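Local coordinates for protein thiamine-monophosphate kinase (Stenotrophomonas maltophilia, PDB 6XEP) that probably catalyses the ATP-dependent phosphorylation of thiamine monophosphate to thiamine diphosphate, the active form of vitamin B1, at residues L168-R176 / D264-G273; A236-A247 / G305-D316. All coordinates share one frame; numbering follows the deposited sequence.

In the fold
Both contacts lie in the C-terminal, PurM-like half of the chain, and their centres are 21 Å apart. Their segments alternate along the sequence, 168-176, 236-247, 264-273 and 305-316, so the two long-range closures interlock. Contact 1 joins the first turns of helix 170-179 and the residues before it to helix 262-271 and the glycines that follow. Contact 2 sets strand 242-245 between strands 301-308 and 312-315, at the 312-315 end of a six-stranded mixed sheet. The second helix of contact 1 also reaches contact 2: Leu270 packs on Val315, and Arg266 lies on Ala247 and makes a long, weak ion pair with Asp316. Helix layer and sheet edge are thus tied together within one domain.

Contact 1 of 2, residues L168-R176 / D264-G273; sequences LGDAAGALR and DARDCALRGG
Gly169 and Cys268 mark the closest backbone approach, where Gly169 CA lies 3.3 Å from Cys268 O. Gly169 is the N-cap residue of helix 170-179, and its lack of a side chain lets the start of that helix rest directly on helix 262-271. The axes of segments 170-176 and 264-271 approach to 8.3 Å, with their directions 128° apart.

Small groups make up the apolar part. The methyl of Ala172 fits against the turn after the second helix, with Ala172 CB 3.5 Å from Gly272 CA; the same methyl also touches the thiol, Ala172 CB being 3.7 Å from Cys268 SG. Leu168 CB lies 4.2 Å from Ala269 CB. CD and NE of Arg176 also lie against the sulfur.

The ionic part lies on the partly exposed side. Arg176, extended from CG to NE, reaches across to two acids of the facing helix. Arg176 NH2 stands 2.8 Å from Asp267 OD2, near the guanidinium plane, yet the N-H...O angle of 120° makes this hydrogen bond weak. Arg176 NH1 forms a looser salt bridge, 3.3 Å from Asp264 OD1, and a water bridges NH1 to Asp264 OD2. With CG anti to the backbone N (chi1 -177°), Asp267 can offer its other oxygen to its own helix: Arg271 NH1 is 2.8 Å from Asp267 OD1.

A second water links the backbones, accepting from Ala172 N and donating to Gly273 O, next to Asp274, a predicted substrate-binding residue.

The chemistry therefore divides in two: glycine and alanine permit close helix approach, while a four-residue charge network distributes Asp267 between two arginines, which would be expected to stabilise its anionic form.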
loop_
_atom_site.group_PDB
_atom_site.type_symbol
_atom_site.label_atom_id
_atom_site.label_comp_id
_atom_site.label_asym_id
_atom_site.label_seq_id
_atom_site.Cartn_x
_atom_site.Cartn_y
_atom_site.Cartn_z
ATOM N N LEU A 168 6.847 25.524 12.844
ATOM C CA LEU A 168 5.537 25.363 12.234
ATOM C C LEU A 168 5.332 26.396 11.143
ATOM O O LEU A 168 5.612 27.586 11.349
ATOM C CB LEU A 168 4.419 25.514 13.282
ATOM C CG LEU A 168 4.351 24.400 14.328
ATOM C CD1 LEU A 168 3.243 24.732 15.349
ATOM C CD2 LEU A 168 4.085 23.059 13.669
ATOM N N GLY A 169 4.805 25.941 10.000
ATOM C CA GLY A 169 4.353 26.841 8.955
ATOM C C GLY A 169 5.309 27.028 7.795
ATOM O O GLY A 169 4.953 27.712 6.827
ATOM N N ASP A 170 6.507 26.447 7.868
ATOM C CA ASP A 170 7.493 26.648 6.808
ATOM C C ASP A 170 6.981 26.143 5.462
ATOM O O ASP A 170 7.100 26.826 4.432
ATOM C CB ASP A 170 8.773 25.915 7.157
ATOM C CG ASP A 170 9.520 26.542 8.310
ATOM O OD1 ASP A 170 9.338 27.752 8.592
ATOM O OD2 ASP A 170 10.327 25.811 8.910
ATOM N N ALA A 171 6.469 24.914 5.439
ATOM C CA ALA A 171 5.981 24.366 4.178
ATOM C C ALA A 171 4.868 25.233 3.603
ATOM O O ALA A 171 4.858 25.534 2.404
ATOM C CB ALA A 171 5.513 22.920 4.389
ATOM N N ALA A 172 3.917 25.648 4.446
ATOM C CA ALA A 172 2.839 26.510 3.980
ATOM C C ALA A 172 3.387 27.821 3.443
ATOM O O ALA A 172 2.885 28.345 2.446
ATOM C CB ALA A 172 1.845 26.788 5.110
ATOM N N GLY A 173 4.408 28.370 4.102
ATOM C CA GLY A 173 5.041 29.583 3.599
ATOM C C GLY A 173 5.655 29.402 2.226
ATOM O O GLY A 173 5.473 30.238 1.337
ATOM N N ALA A 174 6.412 28.313 2.036
ATOM C CA ALA A 174 6.950 28.030 0.707
ATOM C C ALA A 174 5.833 27.892 -0.324
ATOM O O ALA A 174 5.952 28.398 -1.446
ATOM C CB ALA A 174 7.800 26.759 0.733
ATOM N N LEU A 175 4.751 27.187 0.030
ATOM C CA LEU A 175 3.633 27.023 -0.900
ATOM C C LEU A 175 3.031 28.371 -1.277
ATOM O O LEU A 175 2.748 28.630 -2.455
ATOM C CB LEU A 175 2.566 26.109 -0.287
ATOM C CG LEU A 175 1.490 25.551 -1.233
ATOM C CD1 LEU A 175 2.129 24.616 -2.267
ATOM C CD2 LEU A 175 0.376 24.837 -0.470
ATOM N N ARG A 176 2.853 29.257 -0.294
ATOM C CA ARG A 176 2.310 30.584 -0.583
ATOM C C ARG A 176 3.236 31.375 -1.501
ATOM O O ARG A 176 2.780 32.016 -2.459
ATOM C CB ARG A 176 2.078 31.350 0.719
ATOM C CG ARG A 176 0.761 31.087 1.411
ATOM C CD ARG A 176 0.791 31.779 2.758
ATOM N NE ARG A 176 -0.439 31.644 3.524
ATOM C CZ ARG A 176 -1.225 32.667 3.829
ATOM N NH1 ARG A 176 -0.906 33.887 3.418
ATOM N NH2 ARG A 176 -2.327 32.470 4.539
ATOM N N ASP A 264 0.407 36.570 7.797
ATOM C CA ASP A 264 0.576 35.370 6.981
ATOM C C ASP A 264 1.421 34.329 7.698
ATOM O O ASP A 264 1.105 33.138 7.662
ATOM C CB ASP A 264 1.215 35.716 5.633
ATOM C CG ASP A 264 0.303 36.543 4.732
ATOM O OD1 ASP A 264 -0.891 36.707 5.056
ATOM O OD2 ASP A 264 0.795 37.036 3.694
ATOM N N ALA A 265 2.519 34.750 8.334
ATOM C CA ALA A 265 3.349 33.783 9.055
ATOM C C ALA A 265 2.561 33.132 10.183
ATOM O O ALA A 265 2.661 31.922 10.408
ATOM C CB ALA A 265 4.603 34.463 9.603
ATOM N N ARG A 266 1.778 33.926 10.911
ATOM C CA ARG A 266 0.960 33.366 11.977
ATOM C C ARG A 266 -0.046 32.365 11.430
ATOM O O ARG A 266 -0.257 31.299 12.016
ATOM C CB ARG A 266 0.249 34.495 12.719
ATOM C CG ARG A 266 -0.621 34.054 13.876
ATOM C CD ARG A 266 -1.329 35.290 14.434
ATOM N NE ARG A 266 -2.011 35.050 15.703
ATOM C CZ ARG A 266 -3.312 34.804 15.818
ATOM N NH1 ARG A 266 -4.084 34.757 14.737
ATOM N NH2 ARG A 266 -3.843 34.607 17.017
ATOM N N ASP A 267 -0.683 32.689 10.307
ATOM C CA ASP A 267 -1.664 31.775 9.745
ATOM C C ASP A 267 -1.005 30.482 9.285
ATOM O O ASP A 267 -1.561 29.395 9.471
ATOM C CB ASP A 267 -2.394 32.437 8.584
ATOM C CG ASP A 267 -3.469 31.556 8.016
ATOM O OD1 ASP A 267 -4.363 31.158 8.792
ATOM O OD2 ASP A 267 -3.414 31.247 6.808
ATOM N N CYS A 268 0.174 30.584 8.666
ATOM C CA CYS A 268 0.905 29.381 8.279
ATOM C C CYS A 268 1.232 28.521 9.489
ATOM O O CYS A 268 1.129 27.292 9.432
ATOM C CB CYS A 268 2.192 29.757 7.551
ATOM S SG CYS A 268 1.965 30.436 5.884
ATOM N N ALA A 269 1.663 29.148 10.583
ATOM C CA ALA A 269 2.058 28.377 11.756
ATOM C C ALA A 269 0.858 27.687 12.402
ATOM O O ALA A 269 0.983 26.565 12.906
ATOM C CB ALA A 269 2.750 29.286 12.765
ATOM N N LEU A 270 -0.308 28.352 12.401
ATOM C CA LEU A 270 -1.502 27.809 13.051
ATOM C C LEU A 270 -2.216 26.782 12.187
ATOM O O LEU A 270 -2.771 25.810 12.711
ATOM C CB LEU A 270 -2.484 28.932 13.386
ATOM C CG LEU A 270 -2.101 29.800 14.587
ATOM C CD1 LEU A 270 -2.963 31.030 14.578
ATOM C CD2 LEU A 270 -2.262 29.005 15.888
ATOM N N ARG A 271 -2.245 27.001 10.868
ATOM C CA ARG A 271 -3.115 26.248 9.973
ATOM C C ARG A 271 -2.414 25.723 8.722
ATOM O O ARG A 271 -3.084 25.144 7.853
ATOM C CB ARG A 271 -4.307 27.121 9.549
ATOM C CG ARG A 271 -5.241 27.464 10.696
ATOM C CD ARG A 271 -6.351 28.442 10.284
ATOM N NE ARG A 271 -6.902 29.098 11.467
ATOM C CZ ARG A 271 -6.412 30.221 11.984
ATOM N NH1 ARG A 271 -5.378 30.825 11.400
ATOM N NH2 ARG A 271 -6.950 30.744 13.070
ATOM N N GLY A 272 -1.101 25.892 8.609
ATOM C CA GLY A 272 -0.409 25.500 7.388
ATOM C C GLY A 272 -0.325 23.992 7.240
ATOM O O GLY A 272 -0.166 23.258 8.215
ATOM N N GLY A 273 -0.415 23.522 5.988
ATOM C CA GLY A 273 -0.286 22.101 5.741
ATOM C C GLY A 273 1.161 21.629 5.744
ATOM O O GLY A 273 2.101 22.410 5.568
HETATM O O HOH W 1 3.299 24.348 7.007
HETATM O O HOH W 2 1.021 35.189 1.601
#

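Contact 2 of 2, residues A236-A247 / G305-D316; sequences AARSNVAAHVDA and GRIADGQGVHVD
His244 is sandwiched between Arg306 and His314, from the two flanking strands. One face of its ring stacks on that of His314, the centroids of the two rings 4.0 Å apart and their planes at 23°. Over the opposite face lies the guanidinium of Arg306, 4.2 Å from the His244 ring between centres and tilted by just 10°. Arg306 achieves this with CG between its backbone N and carbonyl carbon (chi1 67°), from where the extended chain runs over the ring. The histidine stack is the tightly packed part of the contact, with His244 CE1 3.4 Å from His314 CD2. Ala242 and Ala308 share this partly exposed side of the sheet.

The reverse face is the apolar one, laid against helix 228-239. Ala243, Val245, Ile307, Val313 and Val315 lie there; Leu232 of the helix packs on Ala243 and Val245, and Leu229 on Val313 and Val315.

In the backbone, Ala242 with Ala308 and His244 with Arg306 are antiparallel hydrogen-bonded pairs, whereas Ala243 and Val245 use their N and O toward strand 312-315. The shortest link is His314 N to Ala243 O, at 2.7 Å. At the far end, Asp316 OD1 accepts Ala247 N at 3.0 Å.

The solvent side is the pair of turns at Asn240 and Asp309-Gln311: Asn240, Asp309 and Gln311 are exposed, and one water bridges Asn240 O and Gly310 O. Asn240, the residue just after helix 228-239, where a Schellman motif closes it, receives Gln311 NE2 on its OD1 at 2.8 Å, the donor standing above the carbonyl plane.

A central strand hydrogen-bonded on both edges, antiparallel to one neighbour and parallel to the other, with a helix over one face, forms the border of the mixed alpha/beta sheet of this PurM-like C-terminal domain.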
loop_
_atom_site.group_PDB
_atom_site.type_symbol
_atom_site.label_atom_id
_atom_site.label_comp_id
_atom_site.label_asym_id
_atom_site.label_seq_id
_atom_site.Cartn_x
_atom_site.Cartn_y
_atom_site.Cartn_z
ATOM N N ALA A 236 -7.655 17.064 21.409
ATOM C CA ALA A 236 -8.669 17.638 22.286
ATOM C C ALA A 236 -9.954 16.818 22.239
ATOM O O ALA A 236 -10.549 16.495 23.281
ATOM C CB ALA A 236 -8.936 19.085 21.863
ATOM N N ALA A 237 -10.399 16.474 21.028
ATOM C CA ALA A 237 -11.638 15.721 20.872
ATOM C C ALA A 237 -11.506 14.309 21.438
ATOM O O ALA A 237 -12.329 13.874 22.243
ATOM C CB ALA A 237 -12.034 15.682 19.395
ATOM N N ARG A 238 -10.448 13.588 21.055
ATOM C CA ARG A 238 -10.310 12.209 21.506
ATOM C C ARG A 238 -10.083 12.121 23.010
ATOM O O ARG A 238 -10.544 11.166 23.644
ATOM C CB ARG A 238 -9.168 11.531 20.729
ATOM C CG ARG A 238 -9.422 11.496 19.220
ATOM C CD ARG A 238 -10.200 10.255 18.805
ATOM N NE ARG A 238 -9.330 9.092 18.949
ATOM C CZ ARG A 238 -9.454 8.180 19.905
ATOM N NH1 ARG A 238 -10.443 8.270 20.777
ATOM N NH2 ARG A 238 -8.598 7.169 19.979
ATOM N N SER A 239 -9.408 13.110 23.609
ATOM C CA SER A 239 -9.147 13.110 25.043
ATOM C C SER A 239 -10.266 13.757 25.861
ATOM O O SER A 239 -10.207 13.704 27.089
ATOM C CB SER A 239 -7.816 13.832 25.351
ATOM O OG SER A 239 -6.710 13.225 24.666
ATOM N N ASN A 240 -11.270 14.359 25.219
ATOM C CA ASN A 240 -12.393 15.020 25.912
ATOM C C ASN A 240 -11.914 16.177 26.797
ATOM O O ASN A 240 -12.314 16.309 27.965
ATOM C CB ASN A 240 -13.210 14.013 26.740
ATOM C CG ASN A 240 -14.553 14.584 27.227
ATOM O OD1 ASN A 240 -15.212 15.356 26.525
ATOM N ND2 ASN A 240 -14.967 14.180 28.426
ATOM N N VAL A 241 -11.061 17.040 26.232
ATOM C CA VAL A 241 -10.469 18.154 26.974
ATOM C C VAL A 241 -10.423 19.383 26.080
ATOM O O VAL A 241 -10.602 19.304 24.867
ATOM C CB VAL A 241 -9.048 17.843 27.481
ATOM C CG1 VAL A 241 -9.064 16.661 28.443
ATOM C CG2 VAL A 241 -8.105 17.602 26.268
ATOM N N ALA A 242 -10.149 20.525 26.698
ATOM C CA ALA A 242 -9.789 21.707 25.927
ATOM C C ALA A 242 -8.280 21.779 25.761
ATOM O O ALA A 242 -7.510 21.398 26.653
ATOM C CB ALA A 242 -10.272 22.999 26.598
ATOM N N ALA A 243 -7.865 22.278 24.605
ATOM C CA ALA A 243 -6.472 22.618 24.345
ATOM C C ALA A 243 -6.361 24.123 24.153
ATOM O O ALA A 243 -7.113 24.718 23.370
ATOM C CB ALA A 243 -5.954 21.876 23.109
ATOM N N HIS A 244 -5.456 24.750 24.883
ATOM C CA HIS A 244 -5.268 26.188 24.786
ATOM C C HIS A 244 -3.885 26.426 24.192
ATOM O O HIS A 244 -2.905 25.867 24.682
ATOM C CB HIS A 244 -5.416 26.849 26.153
ATOM C CG HIS A 244 -6.844 26.952 26.613
ATOM N ND1 HIS A 244 -7.614 28.071 26.396
ATOM C CD2 HIS A 244 -7.650 26.056 27.232
ATOM C CE1 HIS A 244 -8.825 27.877 26.893
ATOM N NE2 HIS A 244 -8.874 26.656 27.397
ATOM N N VAL A 245 -3.821 27.216 23.118
ATOM C CA VAL A 245 -2.571 27.531 22.424
ATOM C C VAL A 245 -2.272 29.011 22.594
ATOM O O VAL A 245 -3.123 29.865 22.311
ATOM C CB VAL A 245 -2.647 27.190 20.927
ATOM C CG1 VAL A 245 -1.394 27.705 20.208
ATOM C CG2 VAL A 245 -2.798 25.708 20.722
ATOM N N ASP A 246 -1.056 29.324 23.033
ATOM C CA ASP A 246 -0.595 30.704 23.037
ATOM C C ASP A 246 0.106 30.970 21.715
ATOM O O ASP A 246 1.220 30.473 21.478
ATOM C CB ASP A 246 0.342 30.991 24.193
ATOM C CG ASP A 246 0.831 32.409 24.146
ATOM O OD1 ASP A 246 -0.029 33.322 24.181
ATOM O OD2 ASP A 246 2.052 32.616 24.017
ATOM N N ALA A 247 -0.547 31.744 20.844
ATOM C CA ALA A 247 -0.023 31.913 19.494
ATOM C C ALA A 247 1.360 32.556 19.514
ATOM O O ALA A 247 2.199 32.224 18.675
ATOM C CB ALA A 247 -0.980 32.755 18.649
ATOM N N GLY A 305 1.381 25.658 25.009
ATOM C CA GLY A 305 0.024 25.732 25.524
ATOM C C GLY A 305 -0.215 24.764 26.654
ATOM O O GLY A 305 0.727 24.243 27.258
ATOM N N ARG A 306 -1.499 24.516 26.921
ATOM C CA ARG A 306 -1.898 23.732 28.078
ATOM C C ARG A 306 -3.220 23.030 27.791
ATOM O O ARG A 306 -4.018 23.478 26.958
ATOM C CB ARG A 306 -2.054 24.605 29.330
ATOM C CG ARG A 306 -3.208 25.568 29.210
ATOM C CD ARG A 306 -3.148 26.708 30.212
ATOM N NE ARG A 306 -4.133 27.736 29.864
ATOM C CZ ARG A 306 -5.410 27.715 30.240
ATOM N NH1 ARG A 306 -5.867 26.729 30.998
ATOM N NH2 ARG A 306 -6.231 28.691 29.871
ATOM N N ILE A 307 -3.422 21.902 28.478
ATOM C CA ILE A 307 -4.664 21.135 28.435
ATOM C C ILE A 307 -5.479 21.517 29.658
ATOM O O ILE A 307 -4.926 21.615 30.760
ATOM C CB ILE A 307 -4.367 19.621 28.415
ATOM C CG1 ILE A 307 -3.599 19.240 27.149
ATOM C CG2 ILE A 307 -5.677 18.809 28.538
ATOM C CD1 ILE A 307 -4.412 19.351 25.878
ATOM N N ALA A 308 -6.788 21.748 29.475
ATOM C CA ALA A 308 -7.618 22.280 30.548
ATOM C C ALA A 308 -9.046 21.770 30.403
ATOM O O ALA A 308 -9.428 21.195 29.375
ATOM C CB ALA A 308 -7.632 23.813 30.555
ATOM N N ASP A 309 -9.825 21.992 31.461
ATOM C CA ASP A 309 -11.253 21.699 31.442
ATOM C C ASP A 309 -11.924 22.446 30.293
ATOM O O ASP A 309 -11.551 23.573 29.967
ATOM C CB ASP A 309 -11.873 22.128 32.775
ATOM C CG ASP A 309 -13.264 21.566 32.990
ATOM O OD1 ASP A 309 -13.674 20.693 32.201
ATOM O OD2 ASP A 309 -13.917 22.013 33.967
ATOM N N GLY A 310 -12.945 21.819 29.696
ATOM C CA GLY A 310 -13.675 22.422 28.587
ATOM C C GLY A 310 -13.622 21.571 27.327
ATOM O O GLY A 310 -13.393 20.355 27.397
ATOM N N GLN A 311 -13.828 22.194 26.164
ATOM C CA GLN A 311 -13.776 21.469 24.896
ATOM C C GLN A 311 -13.117 22.348 23.848
ATOM O O GLN A 311 -13.236 23.582 23.887
ATOM C CB GLN A 311 -15.186 21.078 24.400
ATOM C CG GLN A 311 -15.968 20.201 25.366
ATOM C CD GLN A 311 -15.456 18.762 25.422
ATOM O OE1 GLN A 311 -14.725 18.309 24.531
ATOM N NE2 GLN A 311 -15.844 18.039 26.470
ATOM N N GLY A 312 -12.455 21.690 22.894
ATOM C CA GLY A 312 -11.996 22.316 21.672
ATOM C C GLY A 312 -10.618 22.946 21.793
ATOM O O GLY A 312 -10.092 23.178 22.881
ATOM N N VAL A 313 -10.038 23.240 20.629
ATOM C CA VAL A 313 -8.775 23.970 20.561
ATOM C C VAL A 313 -9.052 25.458 20.628
ATOM O O VAL A 313 -9.962 25.965 19.970
ATOM C CB VAL A 313 -8.009 23.628 19.277
ATOM C CG1 VAL A 313 -6.613 24.255 19.352
ATOM C CG2 VAL A 313 -7.907 22.174 19.156
ATOM N N HIS A 314 -8.277 26.158 21.442
ATOM C CA HIS A 314 -8.411 27.588 21.616
ATOM C C HIS A 314 -7.106 28.222 21.168
ATOM O O HIS A 314 -6.034 27.628 21.321
ATOM C CB HIS A 314 -8.664 27.989 23.063
ATOM C CG HIS A 314 -9.911 27.423 23.665
ATOM N ND1 HIS A 314 -10.124 26.067 23.811
ATOM C CD2 HIS A 314 -10.971 28.035 24.240
ATOM C CE1 HIS A 314 -11.286 25.871 24.411
ATOM N NE2 HIS A 314 -11.818 27.048 24.683
ATOM N N VAL A 315 -7.213 29.413 20.599
ATOM C CA VAL A 315 -6.062 30.262 20.331
ATOM C C VAL A 315 -6.272 31.533 21.119
ATOM O O VAL A 315 -7.283 32.228 20.928
ATOM C CB VAL A 315 -5.881 30.582 18.839
ATOM C CG1 VAL A 315 -4.660 31.461 18.657
ATOM C CG2 VAL A 315 -5.750 29.314 17.998
ATOM N N ASP A 316 -5.318 31.847 21.997
ATOM C CA ASP A 316 -5.412 33.046 22.819
ATOM C C ASP A 316 -6.785 33.138 23.491
ATOM O O ASP A 316 -7.401 34.203 23.560
ATOM C CB ASP A 316 -5.109 34.284 21.973
ATOM C CG ASP A 316 -3.715 34.232 21.347
ATOM O OD1 ASP A 316 -2.900 33.350 21.733
ATOM O OD2 ASP A 316 -3.439 35.055 20.445
HETATM O O HOH W 3 -13.393 18.464 29.312
HETATM O O HOH W 4 -12.680 18.815 23.030
#